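Local coordinates for protein transcriptional regulator (Rhodococcus sp., PDB 2O0Y) that probably binds DNA as a transcription factor of the IclR family, with a helix-turn-helix domain joined to an IclR-type C-terminal domain, at residues Leu29-Ser40 against Val67-Leu78; Arg119-Gln129 against Ile140-Ala150. One frame throughout, in Å; residues are numbered along the deposited sequence.

Contact 1 and contact 2 fall in different parts of a two-part regulator. Residues 29-40 and 67-78 pair in the small sheet that accompanies the helix-turn-helix region, whereas 119-129 and 140-150 meet at one margin of the larger antiparallel sheet of the GAF-related C-terminal domain. Their centres lie about 31 Å apart and their nearest atoms about 14 Å, and contact 1 comes first along the chain. Thr69 OG1 of contact 1 is hydrogen-bonded to Gln120 OE1 of the second subunit, a residue of contact 2 in that chain, so the two contacts meet across the dimer though not within one chain. Leu122 of contact 2 packs on Glu97 of the second subunit.

Contact 1. Residues Leu29-Ser40 against Val67-Leu78; sequences LELFDAAHPTRS and VLTSRADGSYSL
Arg39 and Tyr76 form an antiparallel hydrogen-bonded pair, Arg39 N giving its proton to Tyr76 O at 2.9 Å and Tyr76 N returning one to Arg39 O at 2.8 Å, where strands 38-40 and 75-78 run side by side at 146°. Tyr76 O also receives the CA-H of Thr38. The ring of Phe32 lies on the face of the sheet that carries the Arg39 and Tyr76 side chains. Leu78 CD2 sits over one face of the ring, a CH-pi contact 4.2 Å from the ring centroid, while Arg39 CG lies over the opposite face, near the rim. Tyr76 O meets the ring edge at CE2, and Leu68 CD2 reaches CZ at 3.6 Å. With CG anti to the carbonyl carbon, chi1 -63° sets the Phe32 ring beside Leu78 and Leu68. Replacing Phe32 with an alanine would probably open a gap between Leu78, Leu68 and the aliphatic part of Arg39, leaving the leucine methyls without their aromatic partner. Leu29 CD2 extends the apolar cluster, touching Leu78 CD2 at 3.7 Å and Val67 CG1. Arg39 turns back on its own segment, NE and NH2 both gripping Leu31 O side-on, which fixes the plane of the guanidinium; its NH1 makes a salt bridge with Glu43. On the other face of the sheet Thr38 CG2 lies over the Arg71 guanidinium, toward its rim; NH2 of Arg71 makes a salt bridge with Asp73 OD2, its hydrogen bond being weak. A water accepts from Leu78 N and donates to Pro37 O, joining the two backbones just before Thr38. Strand 38-40 adds to the 68-70/75-78 hairpin, an arrangement consistent with the wing of a winged helix-turn-helix domain. Helix 41-48 packs Leu44 on Phe32 and Arg39; helix 52-64 brings Met62 to Leu29 and Val67, and Val59 and Cys63 to Tyr76.

Contact 2. Residues Arg119-Gln129 against Ile140-Ala150; sequences RQGLSRVVVAQ and IPLGVPYPLWA
The guanidinium of Arg124 carries Tyr146 CB over the centre of one face, 3.7 Å above its plane, and has Ile140 CD1 at its edge; the same methyl lies over a face of the Tyr146 ring, toward the rim. The guanidinium and tyrosine planes are only 20° apart. Arg124 reaches this place with CG between the backbone N and the carbonyl carbon (chi1 71°) and a bend at chi3, which brings NE to Pro147 O in a weak bond of 3.0 Å. Its NH1 is hydrogen-bonded to Tyr117 OH on the adjacent strand. Along the backbone, Arg124 N bonds Tyr146 O at 2.7 Å and Tyr146 N bonds Arg124 O almost straight, at 173°.

At the other end, the extended Gln129 gives NE2 to a lone pair of Ile140 O at 2.8 Å, and also to Asn115 OD1; a water spans Gln129 OE1 and Ile140 O. Leu142 packs CD1 against Gln129 OE1 and CB, and CD2 against Ala128 CA. Between the two ends, Val126 O accepts from Gly143 N, in the type II turn 141-144, and one water accepts from Val126 N and donates to Pro141 O and Val144 O. Leu148 lies over the backbone of Leu122 and Ser123, and its CD1 meets Arg119 CD at 3.9 Å.

Strand 123-130, which carries a classic beta bulge where Val127 and Ala128 face Leu116, has the short, weakly bonded strand 146-147 along its outer side, consistent with the GAF-like antiparallel sheet of IclR C-terminal domains.

Contact 1. Residues Leu29-Ser40 against Val67-Leu78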
loop_
_atom_site.group_PDB
_atom_site.type_symbol
_atom_site.label_atom_id
_atom_site.label_comp_id
_atom_site.label_asym_id
_atom_site.label_seq_id
_atom_site.Cartn_x
_atom_site.Cartn_y
_atom_site.Cartn_z
ATOM N N LEU B 29 -5.098 19.017 -0.619
ATOM C CA LEU B 29 -5.009 17.582 -0.322
ATOM C C LEU B 29 -6.118 17.136 0.606
ATOM O O LEU B 29 -6.632 16.030 0.513
ATOM C CB LEU B 29 -3.656 17.311 0.321
ATOM C CG LEU B 29 -2.425 17.436 -0.579
ATOM C CD1 LEU B 29 -1.128 17.346 0.241
ATOM C CD2 LEU B 29 -2.502 16.253 -1.586
ATOM N N GLU B 30 -6.511 18.006 1.513
ATOM C CA GLU B 30 -7.644 17.669 2.409
ATOM C C GLU B 30 -8.948 17.399 1.697
ATOM O O GLU B 30 -9.866 16.799 2.265
ATOM C CB GLU B 30 -7.852 18.810 3.400
ATOM C CG GLU B 30 -6.700 18.953 4.368
ATOM C CD GLU B 30 -6.790 18.007 5.530
ATOM O OE1 GLU B 30 -7.800 17.247 5.626
ATOM O OE2 GLU B 30 -5.849 18.005 6.356
ATOM N N LEU B 31 -9.075 17.827 0.439
ATOM C CA LEU B 31 -10.349 17.583 -0.265
ATOM C C LEU B 31 -10.394 16.135 -0.812
ATOM O O LEU B 31 -11.406 15.674 -1.264
ATOM C CB LEU B 31 -10.483 18.559 -1.473
ATOM C CG LEU B 31 -10.750 20.014 -1.064
ATOM C CD1 LEU B 31 -10.619 20.923 -2.319
ATOM C CD2 LEU B 31 -12.130 20.079 -0.442
ATOM N N PHE B 32 -9.277 15.432 -0.822
ATOM C CA PHE B 32 -9.266 14.015 -1.218
ATOM C C PHE B 32 -9.553 13.139 -0.035
ATOM O O PHE B 32 -8.825 13.190 1.004
ATOM C CB PHE B 32 -7.893 13.624 -1.838
ATOM C CG PHE B 32 -7.586 14.396 -3.125
ATOM C CD1 PHE B 32 -7.138 15.694 -3.051
ATOM C CD2 PHE B 32 -7.811 13.821 -4.394
ATOM C CE1 PHE B 32 -6.889 16.454 -4.208
ATOM C CE2 PHE B 32 -7.566 14.551 -5.573
ATOM C CZ PHE B 32 -7.114 15.851 -5.524
ATOM N N ASP B 33 -10.571 12.285 -0.163
ATOM C CA ASP B 33 -10.829 11.366 0.917
ATOM C C ASP B 33 -11.470 10.122 0.376
ATOM O O ASP B 33 -11.677 10.015 -0.820
ATOM C CB ASP B 33 -11.678 12.027 2.022
ATOM C CG ASP B 33 -12.947 12.680 1.495
ATOM O OD1 ASP B 33 -13.512 12.173 0.511
ATOM O OD2 ASP B 33 -13.388 13.689 2.096
ATOM N N ALA B 34 -11.858 9.214 1.262
ATOM C CA ALA B 34 -12.292 7.910 0.810
ATOM C C ALA B 34 -13.516 8.022 -0.089
ATOM O O ALA B 34 -13.625 7.293 -1.063
ATOM C CB ALA B 34 -12.528 6.982 1.993
ATOM N N ALA B 35 -14.423 8.949 0.227
ATOM C CA ALA B 35 -15.644 9.158 -0.549
ATOM C C ALA B 35 -15.432 9.960 -1.832
ATOM O O ALA B 35 -16.292 9.935 -2.721
ATOM C CB ALA B 35 -16.708 9.827 0.305
ATOM N N HIS B 36 -14.351 10.728 -1.872
ATOM C CA HIS B 36 -13.986 11.561 -3.018
ATOM C C HIS B 36 -12.532 11.333 -3.318
ATOM O O HIS B 36 -11.687 12.196 -3.020
ATOM C CB HIS B 36 -14.159 13.037 -2.672
ATOM C CG HIS B 36 -15.520 13.346 -2.134
ATOM N ND1 HIS B 36 -15.785 13.411 -0.780
ATOM C CD2 HIS B 36 -16.703 13.552 -2.760
ATOM C CE1 HIS B 36 -17.075 13.680 -0.595
ATOM N NE2 HIS B 36 -17.656 13.761 -1.780
ATOM N N PRO B 37 -12.213 10.158 -3.864
ATOM C CA PRO B 37 -10.813 9.800 -4.156
ATOM C C PRO B 37 -10.205 10.609 -5.327
ATOM O O PRO B 37 -8.952 10.711 -5.422
ATOM C CB PRO B 37 -10.889 8.298 -4.477
ATOM C CG PRO B 37 -12.302 8.104 -4.974
ATOM C CD PRO B 37 -13.145 9.054 -4.170
ATOM N N THR B 38 -11.053 11.190 -6.199
ATOM C CA THR B 38 -10.554 12.059 -7.274
ATOM C C THR B 38 -11.347 13.340 -7.232
ATOM O O THR B 38 -12.484 13.337 -6.758
ATOM C CB THR B 38 -10.699 11.429 -8.689
ATOM O OG1 THR B 38 -12.087 11.369 -9.005
ATOM C CG2 THR B 38 -10.149 9.969 -8.729
ATOM N N ARG B 39 -10.755 14.447 -7.705
ATOM C CA ARG B 39 -11.426 15.774 -7.746
ATOM C C ARG B 39 -11.042 16.421 -9.039
ATOM O O ARG B 39 -9.865 16.301 -9.447
ATOM C CB ARG B 39 -10.855 16.655 -6.626
ATOM C CG ARG B 39 -11.235 16.163 -5.209
ATOM C CD ARG B 39 -12.752 16.294 -4.969
ATOM N NE ARG B 39 -13.060 16.193 -3.543
ATOM C CZ ARG B 39 -14.190 16.519 -2.973
ATOM N NH1 ARG B 39 -15.245 16.909 -3.703
ATOM N NH2 ARG B 39 -14.287 16.389 -1.641
ATOM N N SER B 40 -11.985 17.127 -9.664
ATOM C CA SER B 40 -11.730 17.917 -10.862
ATOM C C SER B 40 -11.198 19.256 -10.415
ATOM O O SER B 40 -11.330 19.655 -9.250
ATOM C CB SER B 40 -13.026 18.172 -11.585
ATOM O OG SER B 40 -13.856 18.968 -10.737
ATOM N N VAL B 67 2.553 14.245 -6.676
ATOM C CA VAL B 67 1.680 14.327 -5.471
ATOM C C VAL B 67 0.274 14.170 -5.970
ATOM O O VAL B 67 -0.554 13.630 -5.267
ATOM C CB VAL B 67 1.921 15.705 -4.703
ATOM C CG1 VAL B 67 0.709 16.208 -3.836
ATOM C CG2 VAL B 67 3.232 15.672 -3.886
ATOM N N LEU B 68 -0.024 14.697 -7.175
ATOM C CA LEU B 68 -1.324 14.463 -7.773
ATOM C C LEU B 68 -1.068 13.885 -9.141
ATOM O O LEU B 68 0.050 14.021 -9.643
ATOM C CB LEU B 68 -2.095 15.758 -7.954
ATOM C CG LEU B 68 -2.558 16.475 -6.705
ATOM C CD1 LEU B 68 -3.355 17.739 -7.182
ATOM C CD2 LEU B 68 -3.491 15.626 -5.816
ATOM N N THR B 69 -2.054 13.192 -9.709
ATOM C CA THR B 69 -1.991 12.719 -11.105
ATOM C C THR B 69 -3.224 13.148 -11.862
ATOM O O THR B 69 -4.313 13.021 -11.325
ATOM C CB THR B 69 -2.046 11.206 -11.101
ATOM O OG1 THR B 69 -0.878 10.786 -10.455
ATOM C CG2 THR B 69 -2.019 10.643 -12.465
ATOM N N SER B 70 -3.046 13.680 -13.073
ATOM C CA SER B 70 -4.135 14.162 -13.912
ATOM C C SER B 70 -4.695 12.947 -14.597
ATOM O O SER B 70 -3.931 12.250 -15.266
ATOM C CB SER B 70 -3.525 15.059 -15.028
ATOM O OG SER B 70 -4.533 15.745 -15.733
ATOM N N ARG B 71 -5.995 12.674 -14.488
ATOM C CA ARG B 71 -6.571 11.502 -15.162
ATOM C C ARG B 71 -7.302 11.865 -16.474
ATOM O O ARG B 71 -7.613 13.025 -16.727
ATOM C CB ARG B 71 -7.535 10.787 -14.254
ATOM C CG ARG B 71 -6.927 10.372 -12.916
ATOM C CD ARG B 71 -8.011 10.255 -11.909
ATOM N NE ARG B 71 -9.129 9.453 -12.404
ATOM C CZ ARG B 71 -9.317 8.163 -12.132
ATOM N NH1 ARG B 71 -8.445 7.493 -11.363
ATOM N NH2 ARG B 71 -10.380 7.542 -12.632
ATOM N N ALA B 72 -7.619 10.866 -17.276
ATOM C CA ALA B 72 -8.190 11.107 -18.603
ATOM C C ALA B 72 -9.573 11.770 -18.518
ATOM O O ALA B 72 -9.879 12.657 -19.317
ATOM C CB ALA B 72 -8.259 9.809 -19.377
ATOM N N ASP B 73 -10.387 11.334 -17.548
ATOM C CA ASP B 73 -11.694 11.933 -17.255
ATOM C C ASP B 73 -11.608 13.345 -16.684
ATOM O O ASP B 73 -12.565 13.803 -16.088
ATOM C CB ASP B 73 -12.517 11.060 -16.274
ATOM C CG ASP B 73 -11.840 10.872 -14.896
ATOM O OD1 ASP B 73 -11.035 11.726 -14.451
ATOM O OD2 ASP B 73 -12.134 9.850 -14.233
ATOM N N GLY B 74 -10.463 14.017 -16.842
ATOM C CA GLY B 74 -10.291 15.418 -16.405
ATOM C C GLY B 74 -10.007 15.637 -14.915
ATOM O O GLY B 74 -9.626 16.759 -14.489
ATOM N N SER B 75 -10.223 14.597 -14.107
ATOM C CA SER B 75 -10.053 14.708 -12.697
ATOM C C SER B 75 -8.607 14.394 -12.270
ATOM O O SER B 75 -7.777 13.970 -13.092
ATOM C CB SER B 75 -11.120 13.877 -11.962
ATOM O OG SER B 75 -10.801 12.504 -11.910
ATOM N N TYR B 76 -8.320 14.601 -10.979
ATOM C CA TYR B 76 -7.027 14.329 -10.389
ATOM C C TYR B 76 -7.225 13.320 -9.300
ATOM O O TYR B 76 -8.240 13.424 -8.574
ATOM C CB TYR B 76 -6.446 15.612 -9.752
ATOM C CG TYR B 76 -6.173 16.663 -10.791
ATOM C CD1 TYR B 76 -7.132 17.600 -11.124
ATOM C CD2 TYR B 76 -4.978 16.678 -11.486
ATOM C CE1 TYR B 76 -6.885 18.556 -12.136
ATOM C CE2 TYR B 76 -4.726 17.618 -12.475
ATOM C CZ TYR B 76 -5.679 18.567 -12.772
ATOM O OH TYR B 76 -5.412 19.507 -13.770
ATOM N N SER B 77 -6.269 12.387 -9.134
ATOM C CA SER B 77 -6.218 11.580 -7.922
ATOM C C SER B 77 -4.947 11.966 -7.183
ATOM O O SER B 77 -4.116 12.720 -7.740
ATOM C CB SER B 77 -6.119 10.068 -8.238
ATOM O OG SER B 77 -4.933 9.827 -8.929
ATOM N N LEU B 78 -4.725 11.367 -6.019
ATOM C CA LEU B 78 -3.438 11.493 -5.320
ATOM C C LEU B 78 -2.496 10.719 -6.220
ATOM O O LEU B 78 -2.898 9.696 -6.802
ATOM C CB LEU B 78 -3.516 10.838 -3.925
ATOM C CG LEU B 78 -4.421 11.565 -2.894
ATOM C CD1 LEU B 78 -4.216 10.946 -1.499
ATOM C CD2 LEU B 78 -4.005 13.047 -2.802
HETATM O O HOH W 1 -6.718 9.453 -4.705
#

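Contact 2. Residues Arg119-Gln129 against Ile140-Ala150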
loop_
_atom_site.group_PDB
_atom_site.type_symbol
_atom_site.label_atom_id
_atom_site.label_comp_id
_atom_site.label_asym_id
_atom_site.label_seq_id
_atom_site.Cartn_x
_atom_site.Cartn_y
_atom_site.Cartn_z
ATOM N N ARG B 119 -8.072 -8.132 7.427
ATOM C CA ARG B 119 -7.990 -8.909 6.232
ATOM C C ARG B 119 -7.038 -8.171 5.308
ATOM O O ARG B 119 -7.060 -6.917 5.220
ATOM C CB ARG B 119 -9.359 -9.014 5.550
ATOM C CG ARG B 119 -9.380 -9.814 4.267
ATOM C CD ARG B 119 -10.791 -9.855 3.646
ATOM N NE ARG B 119 -11.257 -8.576 3.086
ATOM C CZ ARG B 119 -10.848 -8.045 1.931
ATOM N NH1 ARG B 119 -9.892 -8.611 1.195
ATOM N NH2 ARG B 119 -11.388 -6.908 1.514
ATOM N N GLN B 120 -6.193 -8.959 4.650
ATOM C CA GLN B 120 -5.328 -8.480 3.623
ATOM C C GLN B 120 -5.446 -9.491 2.509
ATOM O O GLN B 120 -5.001 -10.615 2.639
ATOM C CB GLN B 120 -3.911 -8.355 4.157
ATOM C CG GLN B 120 -3.730 -7.118 5.062
ATOM C CD GLN B 120 -2.290 -6.606 5.124
ATOM O OE1 GLN B 120 -1.321 -7.394 5.191
ATOM N NE2 GLN B 120 -2.142 -5.266 5.104
ATOM N N GLY B 121 -6.093 -9.096 1.424
ATOM C CA GLY B 121 -6.401 -10.033 0.321
ATOM C C GLY B 121 -7.305 -11.123 0.863
ATOM O O GLY B 121 -8.299 -10.820 1.523
ATOM N N LEU B 122 -6.956 -12.383 0.601
ATOM C CA LEU B 122 -7.727 -13.525 1.108
ATOM C C LEU B 122 -7.119 -14.117 2.389
ATOM O O LEU B 122 -7.248 -15.315 2.643
ATOM C CB LEU B 122 -7.845 -14.632 0.053
ATOM C CG LEU B 122 -8.438 -14.320 -1.334
ATOM C CD1 LEU B 122 -8.287 -15.521 -2.279
ATOM C CD2 LEU B 122 -9.904 -13.895 -1.250
ATOM N N SER B 123 -6.476 -13.272 3.198
ATOM C CA SER B 123 -5.768 -13.722 4.379
ATOM C C SER B 123 -6.177 -12.880 5.572
ATOM O O SER B 123 -6.712 -11.772 5.399
ATOM C CB SER B 123 -4.270 -13.531 4.161
ATOM O OG SER B 123 -3.829 -14.270 3.036
ATOM N N ARG B 124 -5.916 -13.399 6.779
ATOM C CA ARG B 124 -6.040 -12.647 8.016
ATOM C C ARG B 124 -4.637 -12.459 8.570
ATOM O O ARG B 124 -3.763 -13.332 8.392
ATOM C CB ARG B 124 -6.907 -13.378 9.032
ATOM C CG ARG B 124 -6.261 -14.635 9.635
ATOM C CD ARG B 124 -7.101 -15.209 10.823
ATOM N NE ARG B 124 -7.150 -16.619 10.559
ATOM C CZ ARG B 124 -6.428 -17.569 11.135
ATOM N NH1 ARG B 124 -5.625 -17.335 12.158
ATOM N NH2 ARG B 124 -6.583 -18.784 10.686
ATOM N N VAL B 125 -4.427 -11.306 9.201
ATOM C CA VAL B 125 -3.123 -10.874 9.678
ATOM C C VAL B 125 -3.337 -10.266 11.025
ATOM O O VAL B 125 -4.211 -9.410 11.201
ATOM C CB VAL B 125 -2.522 -9.792 8.759
ATOM C CG1 VAL B 125 -1.056 -9.502 9.140
ATOM C CG2 VAL B 125 -2.596 -10.260 7.327
ATOM N N VAL B 126 -2.541 -10.703 11.989
ATOM C CA VAL B 126 -2.543 -10.074 13.320
ATOM C C VAL B 126 -1.703 -8.836 13.233
ATOM O O VAL B 126 -0.530 -8.862 12.797
ATOM C CB VAL B 126 -2.001 -11.038 14.431
ATOM C CG1 VAL B 126 -1.928 -10.365 15.730
ATOM C CG2 VAL B 126 -2.912 -12.261 14.547
ATOM N N VAL B 127 -2.323 -7.708 13.557
ATOM C CA VAL B 127 -1.601 -6.443 13.456
ATOM C C VAL B 127 -1.360 -5.781 14.806
ATOM O O VAL B 127 -0.625 -4.796 14.920
ATOM C CB VAL B 127 -2.325 -5.484 12.500
ATOM C CG1 VAL B 127 -2.251 -6.048 11.026
ATOM C CG2 VAL B 127 -3.766 -5.168 12.993
ATOM N N ALA B 128 -2.031 -6.286 15.837
ATOM C CA ALA B 128 -1.638 -5.993 17.210
ATOM C C ALA B 128 -2.052 -7.133 18.119
ATOM O O ALA B 128 -2.997 -7.851 17.793
ATOM C CB ALA B 128 -2.299 -4.648 17.710
ATOM N N GLN B 129 -1.329 -7.319 19.240
ATOM C CA GLN B 129 -1.510 -8.524 20.069
ATOM C C GLN B 129 -1.179 -8.252 21.523
ATOM O O GLN B 129 -0.202 -7.550 21.790
ATOM C CB GLN B 129 -0.539 -9.591 19.546
ATOM C CG GLN B 129 -0.634 -10.973 20.212
ATOM C CD GLN B 129 0.257 -11.993 19.512
ATOM O OE1 GLN B 129 1.482 -11.934 19.644
ATOM N NE2 GLN B 129 -0.357 -12.911 18.715
ATOM N N ILE B 140 0.320 -16.805 17.935
ATOM C CA ILE B 140 0.354 -16.462 16.485
ATOM C C ILE B 140 1.254 -15.260 16.158
ATOM O O ILE B 140 1.084 -14.190 16.751
ATOM C CB ILE B 140 -1.073 -16.150 15.958
ATOM C CG1 ILE B 140 -1.934 -17.387 15.982
ATOM C CG2 ILE B 140 -1.060 -15.790 14.480
ATOM C CD1 ILE B 140 -2.046 -17.966 14.557
ATOM N N PRO B 141 2.193 -15.410 15.203
ATOM C CA PRO B 141 3.040 -14.273 14.866
ATOM C C PRO B 141 2.346 -13.090 14.194
ATOM O O PRO B 141 1.408 -13.280 13.400
ATOM C CB PRO B 141 4.077 -14.869 13.912
ATOM C CG PRO B 141 3.481 -16.076 13.393
ATOM C CD PRO B 141 2.567 -16.616 14.442
ATOM N N LEU B 142 2.816 -11.886 14.516
ATOM C CA LEU B 142 2.296 -10.649 13.941
ATOM C C LEU B 142 2.693 -10.484 12.482
ATOM O O LEU B 142 3.818 -10.828 12.104
ATOM C CB LEU B 142 2.755 -9.420 14.747
ATOM C CG LEU B 142 1.906 -9.252 16.014
ATOM C CD1 LEU B 142 2.592 -9.846 17.195
ATOM C CD2 LEU B 142 1.626 -7.805 16.239
ATOM N N GLY B 143 1.771 -9.990 11.655
ATOM C CA GLY B 143 2.114 -9.665 10.273
ATOM C C GLY B 143 2.355 -10.855 9.360
ATOM O O GLY B 143 2.846 -10.689 8.237
ATOM N N VAL B 144 2.007 -12.054 9.807
ATOM C CA VAL B 144 2.121 -13.254 8.956
ATOM C C VAL B 144 0.708 -13.599 8.445
ATOM O O VAL B 144 -0.194 -13.733 9.258
ATOM C CB VAL B 144 2.765 -14.418 9.773
ATOM C CG1 VAL B 144 2.568 -15.747 9.082
ATOM C CG2 VAL B 144 4.251 -14.149 10.014
ATOM N N PRO B 145 0.496 -13.688 7.104
ATOM C CA PRO B 145 -0.852 -13.995 6.626
ATOM C C PRO B 145 -1.244 -15.448 6.896
ATOM O O PRO B 145 -0.461 -16.363 6.612
ATOM C CB PRO B 145 -0.777 -13.762 5.100
ATOM C CG PRO B 145 0.650 -13.848 4.757
ATOM C CD PRO B 145 1.447 -13.484 5.991
ATOM N N TYR B 146 -2.440 -15.628 7.443
ATOM C CA TYR B 146 -3.041 -16.938 7.658
ATOM C C TYR B 146 -4.372 -16.982 6.909
ATOM O O TYR B 146 -4.917 -15.943 6.518
ATOM C CB TYR B 146 -3.272 -17.240 9.150
ATOM C CG TYR B 146 -2.025 -17.613 9.929
ATOM C CD1 TYR B 146 -1.663 -18.952 10.119
ATOM C CD2 TYR B 146 -1.193 -16.636 10.435
ATOM C CE1 TYR B 146 -0.508 -19.288 10.818
ATOM C CE2 TYR B 146 -0.044 -16.956 11.105
ATOM C CZ TYR B 146 0.291 -18.277 11.307
ATOM O OH TYR B 146 1.441 -18.565 11.993
ATOM N N PRO B 147 -4.897 -18.201 6.682
ATOM C CA PRO B 147 -6.086 -18.335 5.839
ATOM C C PRO B 147 -7.319 -17.718 6.481
ATOM O O PRO B 147 -7.317 -17.451 7.694
ATOM C CB PRO B 147 -6.248 -19.861 5.698
ATOM C CG PRO B 147 -5.537 -20.431 6.878
ATOM C CD PRO B 147 -4.375 -19.508 7.127
ATOM N N LEU B 148 -8.347 -17.467 5.672
ATOM C CA LEU B 148 -9.613 -16.927 6.219
ATOM C C LEU B 148 -10.651 -18.044 6.394
ATOM O O LEU B 148 -11.731 -17.789 6.901
ATOM C CB LEU B 148 -10.220 -15.872 5.273
ATOM C CG LEU B 148 -9.644 -14.458 5.175
ATOM C CD1 LEU B 148 -10.361 -13.715 4.054
ATOM C CD2 LEU B 148 -9.799 -13.748 6.519
ATOM N N TRP B 149 -10.302 -19.259 5.975
ATOM C CA TRP B 149 -11.273 -20.389 5.920
ATOM C C TRP B 149 -11.354 -21.188 7.214
ATOM O O TRP B 149 -12.305 -21.933 7.401
ATOM C CB TRP B 149 -11.054 -21.309 4.701
ATOM C CG TRP B 149 -9.643 -21.779 4.527
ATOM C CD1 TRP B 149 -8.684 -21.250 3.680
ATOM C CD2 TRP B 149 -9.020 -22.882 5.192
ATOM N NE1 TRP B 149 -7.504 -21.956 3.800
ATOM C CE2 TRP B 149 -7.684 -22.961 4.718
ATOM C CE3 TRP B 149 -9.456 -23.807 6.155
ATOM C CZ2 TRP B 149 -6.773 -23.923 5.194
ATOM C CZ3 TRP B 149 -8.558 -24.758 6.622
ATOM C CH2 TRP B 149 -7.226 -24.803 6.149
ATOM N N ALA B 150 -10.386 -20.995 8.119
ATOM C CA ALA B 150 -10.383 -21.657 9.422
ATOM C C ALA B 150 -10.328 -20.636 10.575
ATOM O O ALA B 150 -9.522 -19.716 10.531
ATOM C CB ALA B 150 -9.168 -22.616 9.536
HETATM O O HOH W 2 -8.175 -17.556 2.925
HETATM O O HOH W 3 -0.580 -12.804 11.699
HETATM O O HOH W 4 3.396 -13.424 18.614
#